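Local coordinates for exosome complex exonuclease RRP46 homolog (Oryza sativa Japonica Group, PDB 3HKM), which binds double-stranded DNA and single-stranded RNA, shows hydrolytic DNase and phosphorolytic RNase activity in vitro, and is probably a component of the exosome core, at residues A[25-30]-A[41-46]; A[17-22]-A[31-36]. All coordinates share one frame; numbering follows the deposited sequence.

In the fold
From the N terminus, strand 17-21 comes first and forms the outer edge of a five-stranded mixed sheet within this chain. The chain then loops through residues 22-28 and returns as strand 29-35, whose later part pairs with 17-22 in contact 2 and closes that loop. A tight turn leads into strand 38-49, and contact 1 closes this second hairpin by binding 41-46 to 25-30, the loop end and first residues of that same strand, 29-35. The two contacts therefore cross along the sequence. They meet through a probable backbone hydrogen bond between Ala31 and Ala42, and together they fasten two consecutive hairpins into one sheet beside helix 115-130.

Contact 1 (A[25-30]-A[41-46]); sequences DRAHGS and LAAVYG
The imidazole of His28 overlaps the backbone of Gly46, whose CA sits over one ring face, 3.5 Å from the ring centroid, in a CH-pi contact offset toward the rim. With CG anti to the carbonyl carbon (chi1 -77°), the ring is brought across to the backbone at Tyr45-Gly46. The fit depends on Gly46 having no side chain, since a beta carbon there would collide with His28 CD2. ND1 and Gly46 N are close, but the angle is too poor for a hydrogen bond.

Tyr45 illustrates how a side chain can return to a partner from which it first departs. Its CB leads away from 25-30, yet CG is anti to the carbonyl carbon (chi1 -61°) and swings the ring back, so that CE1 comes 3.5 Å from Ala27 CA and 3.8 Å from Ala27 CB. Arg26 O approaches the ring edge.

Beyond these rings the backbones pair. Val44 N reaches Gly29 O at 2.7 Å. Val44 O takes two donors, Gly29 N at 3.1 Å in a straight bond and His28 N at 2.9 Å in a weak, bent one. Val44 directs its side chain to Ala126 and Ala130 of helix 115-130, whereas Ser30 and Ala43 share the other sheet face, where Ser30 OG is hydrogen-bonded to Leu24 N. Two consecutive residues, His28 and Gly29, thus face the single Val44, a classic beta bulge at the start of strand 29-35, second from the edge of this RNase PH-family sheet.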
# COMPACT_ATOMS: atom_id res chain seq x y z
N ASP A 25 -15.87 10.48 -9.72
CA ASP A 25 -16.78 10.14 -10.81
C ASP A 25 -16.05 9.81 -12.12
O ASP A 25 -16.55 9.01 -12.92
CB ASP A 25 -17.77 11.29 -11.08
CG ASP A 25 -18.55 11.69 -9.84
OD1 ASP A 25 -18.76 10.85 -8.95
OD2 ASP A 25 -18.97 12.87 -9.78
N ARG A 26 -14.89 10.42 -12.32
CA ARG A 26 -14.16 10.30 -13.58
C ARG A 26 -13.29 9.04 -13.59
O ARG A 26 -12.90 8.55 -14.66
CB ARG A 26 -13.27 11.53 -13.81
CG ARG A 26 -12.95 11.84 -15.27
CD ARG A 26 -14.19 12.31 -16.03
NE ARG A 26 -13.93 13.52 -16.82
CZ ARG A 26 -13.42 13.53 -18.05
NH1 ARG A 26 -13.08 12.40 -18.65
NH2 ARG A 26 -13.23 14.69 -18.67
N ALA A 27 -12.99 8.54 -12.40
CA ALA A 27 -12.13 7.38 -12.27
C ALA A 27 -12.91 6.10 -12.55
O ALA A 27 -14.11 6.03 -12.30
CB ALA A 27 -11.54 7.35 -10.87
N HIS A 28 -12.23 5.10 -13.10
CA HIS A 28 -12.85 3.79 -13.24
C HIS A 28 -13.00 3.16 -11.87
O HIS A 28 -14.00 2.52 -11.57
CB HIS A 28 -12.04 2.89 -14.16
CG HIS A 28 -12.22 3.22 -15.61
ND1 HIS A 28 -11.58 4.27 -16.22
CD2 HIS A 28 -12.96 2.62 -16.57
CE1 HIS A 28 -11.93 4.32 -17.49
NE2 HIS A 28 -12.77 3.32 -17.73
N GLY A 29 -12.00 3.36 -11.03
CA GLY A 29 -12.05 2.89 -9.66
C GLY A 29 -11.30 3.84 -8.75
O GLY A 29 -10.21 4.30 -9.08
N SER A 30 -11.88 4.14 -7.60
CA SER A 30 -11.14 4.91 -6.61
C SER A 30 -11.45 4.48 -5.18
O SER A 30 -12.45 3.83 -4.91
CB SER A 30 -11.32 6.42 -6.82
OG SER A 30 -12.65 6.84 -6.65
N LEU A 41 -6.05 8.93 -1.01
CA LEU A 41 -7.02 8.73 -2.08
C LEU A 41 -6.38 8.09 -3.31
O LEU A 41 -5.43 8.62 -3.87
CB LEU A 41 -7.70 10.05 -2.48
CG LEU A 41 -8.55 10.00 -3.76
CD1 LEU A 41 -9.76 9.10 -3.59
CD2 LEU A 41 -8.99 11.40 -4.20
N ALA A 42 -6.92 6.94 -3.72
CA ALA A 42 -6.39 6.16 -4.84
C ALA A 42 -7.32 6.16 -6.06
O ALA A 42 -8.47 5.76 -5.96
CB ALA A 42 -6.12 4.72 -4.39
N ALA A 43 -6.82 6.59 -7.21
CA ALA A 43 -7.63 6.70 -8.42
C ALA A 43 -7.05 5.86 -9.55
O ALA A 43 -5.87 5.97 -9.86
CB ALA A 43 -7.75 8.17 -8.86
N VAL A 44 -7.88 5.01 -10.16
CA VAL A 44 -7.43 4.11 -11.22
C VAL A 44 -8.26 4.33 -12.47
O VAL A 44 -9.47 4.50 -12.39
CB VAL A 44 -7.57 2.64 -10.82
CG1 VAL A 44 -6.90 1.74 -11.85
CG2 VAL A 44 -6.98 2.40 -9.43
N TYR A 45 -7.62 4.30 -13.64
CA TYR A 45 -8.33 4.65 -14.87
C TYR A 45 -8.55 3.50 -15.89
O TYR A 45 -8.08 3.57 -17.02
CB TYR A 45 -7.72 5.92 -15.47
CG TYR A 45 -7.85 7.08 -14.49
CD1 TYR A 45 -9.03 7.81 -14.41
CD2 TYR A 45 -6.83 7.40 -13.61
CE1 TYR A 45 -9.18 8.84 -13.49
CE2 TYR A 45 -6.96 8.43 -12.69
CZ TYR A 45 -8.14 9.15 -12.64
OH TYR A 45 -8.30 10.18 -11.73
N GLY A 46 -9.29 2.46 -15.48
CA GLY A 46 -9.62 1.29 -16.31
C GLY A 46 -8.47 0.91 -17.21
O GLY A 46 -7.45 1.59 -17.21

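Contact 2 (A[17-22]-A[31-36]); sequences FSCTRN and ARWAQG
Ser18 and Ala34 pair through two backbone bonds between these antiparallel strands, with Ser18 N to Ala34 O at 2.9 Å and Ala34 N to Ser18 O at 3.0 Å. The next hydrogen-bonded pair, Thr20 and Arg32, is wider, and its two bonds are weak, Thr20 N lying 3.3 Å from Arg32 O.

Water adds to the polar side. A single molecule lies 2.7 Å from Ser18 OG and also donates to Ala34 O, bridging the hydroxyl to a carbonyl already bound by a backbone N-H.

Apolar contacts fall on both faces. On the one carrying Ser18 and Ala34, the Thr20 methyl CG2 packs 3.4 Å from Arg32 CB, the two side chains crossing at a slant. On the other, Cys19 has SG anti to the backbone N (chi1 -179°), which places the sulfur 3.6 Å from Ala31 CB; its CB meets Trp33 CE3 at 3.9 Å, and the sulfur itself makes an oblique sulfur-aromatic contact with the indole.

Polar groups also pack against carbon: Ser18 O lies above one indole face, toward its rim, and the Arg21 guanidinium, weakly hydrogen-bonded through NH2 to Ser30 O and Ala125 O, turns an edge to Ala31 CB.

The indole also meets Phe225, whose ring makes an edge-to-face contact with Phe17, and it touches Cys118 and Ala122 of helix 115-130. Replacing the indole by the methyl of an alanine is likely to open a gap against that helix and leave Cys19 without its aromatic neighbour and Phe225 with Phe17 but no indole.

The chemistry thus divides by face: Trp33, Cys19, Phe17 and Ala31 make one side mainly apolar against helices 115-130 and 205-229, with Arg21 and Gln35 at its ends, while Ser18, Thr20 and Arg32 make the other largely polar.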
# COMPACT_ATOMS: atom_id res chain seq x y z
N PHE A 17 -9.27 0.82 10.19
CA PHE A 17 -9.26 1.25 8.79
C PHE A 17 -10.67 1.42 8.22
O PHE A 17 -11.65 0.90 8.77
CB PHE A 17 -8.43 0.32 7.90
CG PHE A 17 -8.63 -1.14 8.20
CD1 PHE A 17 -7.95 -1.74 9.24
CD2 PHE A 17 -9.49 -1.90 7.43
CE1 PHE A 17 -8.13 -3.08 9.53
CE2 PHE A 17 -9.68 -3.24 7.71
CZ PHE A 17 -8.99 -3.84 8.76
N SER A 18 -10.75 2.17 7.13
CA SER A 18 -12.03 2.53 6.54
C SER A 18 -11.83 2.85 5.07
O SER A 18 -10.70 3.06 4.63
CB SER A 18 -12.60 3.76 7.25
OG SER A 18 -11.70 4.85 7.18
N CYS A 19 -12.91 2.89 4.31
CA CYS A 19 -12.78 3.20 2.89
C CYS A 19 -14.10 3.63 2.26
O CYS A 19 -15.10 2.92 2.33
CB CYS A 19 -12.20 2.01 2.11
SG CYS A 19 -11.98 2.33 0.34
N THR A 20 -14.11 4.81 1.64
CA THR A 20 -15.24 5.16 0.80
C THR A 20 -15.00 4.65 -0.61
O THR A 20 -14.00 4.99 -1.24
CB THR A 20 -15.51 6.67 0.78
OG1 THR A 20 -16.15 7.02 -0.45
CG2 THR A 20 -14.23 7.42 0.91
N ARG A 21 -15.91 3.80 -1.06
CA ARG A 21 -15.94 3.28 -2.42
C ARG A 21 -16.01 4.41 -3.45
O ARG A 21 -16.87 5.29 -3.36
CB ARG A 21 -17.16 2.37 -2.59
CG ARG A 21 -17.26 1.64 -3.92
CD ARG A 21 -16.28 0.51 -3.95
NE ARG A 21 -14.90 0.98 -3.84
CZ ARG A 21 -13.84 0.19 -3.78
NH1 ARG A 21 -13.99 -1.13 -3.81
NH2 ARG A 21 -12.62 0.71 -3.69
N ASN A 22 -15.11 4.35 -4.44
CA ASN A 22 -15.00 5.33 -5.52
C ASN A 22 -15.64 6.70 -5.32
O ASN A 22 -16.73 6.97 -5.83
CB ASN A 22 -15.50 4.74 -6.83
CG ASN A 22 -17.00 4.52 -6.83
OD1 ASN A 22 -17.60 4.30 -5.79
ND2 ASN A 22 -17.60 4.59 -8.01
N ALA A 31 -10.56 4.85 -4.26
CA ALA A 31 -10.69 4.50 -2.86
C ALA A 31 -10.01 5.57 -2.02
O ALA A 31 -8.83 5.83 -2.20
CB ALA A 31 -10.05 3.14 -2.59
N ARG A 32 -10.77 6.20 -1.13
CA ARG A 32 -10.17 7.00 -0.08
C ARG A 32 -9.99 6.08 1.12
O ARG A 32 -10.94 5.75 1.83
CB ARG A 32 -11.03 8.21 0.27
CG ARG A 32 -10.81 8.72 1.70
CD ARG A 32 -11.49 10.06 1.96
NE ARG A 32 -10.89 11.11 1.14
CZ ARG A 32 -10.91 12.41 1.43
NH1 ARG A 32 -11.49 12.84 2.54
NH2 ARG A 32 -10.33 13.27 0.62
N TRP A 33 -8.75 5.65 1.34
CA TRP A 33 -8.46 4.64 2.34
C TRP A 33 -7.86 5.31 3.59
O TRP A 33 -6.95 6.14 3.48
CB TRP A 33 -7.51 3.60 1.74
CG TRP A 33 -7.12 2.48 2.62
CD1 TRP A 33 -6.18 2.51 3.60
CD2 TRP A 33 -7.63 1.14 2.59
NE1 TRP A 33 -6.09 1.27 4.20
CE2 TRP A 33 -6.97 0.42 3.60
CE3 TRP A 33 -8.60 0.49 1.81
CZ2 TRP A 33 -7.23 -0.93 3.84
CZ3 TRP A 33 -8.86 -0.85 2.06
CH2 TRP A 33 -8.18 -1.54 3.07
N ALA A 34 -8.37 4.95 4.76
CA ALA A 34 -7.90 5.53 6.00
C ALA A 34 -7.48 4.50 7.05
O ALA A 34 -8.19 3.54 7.33
CB ALA A 34 -8.94 6.49 6.57
N GLN A 35 -6.31 4.71 7.63
CA GLN A 35 -5.91 3.98 8.82
C GLN A 35 -5.51 5.01 9.85
O GLN A 35 -4.53 5.72 9.67
CB GLN A 35 -4.74 3.06 8.50
CG GLN A 35 -4.96 2.24 7.26
CD GLN A 35 -3.71 1.56 6.79
OE1 GLN A 35 -2.64 1.74 7.37
NE2 GLN A 35 -3.82 0.77 5.73
N GLY A 36 -6.29 5.12 10.92
CA GLY A 36 -6.10 6.21 11.85
C GLY A 36 -6.19 7.52 11.09
O GLY A 36 -7.08 7.69 10.25
O HOH W 1 -10.37 4.47 9.53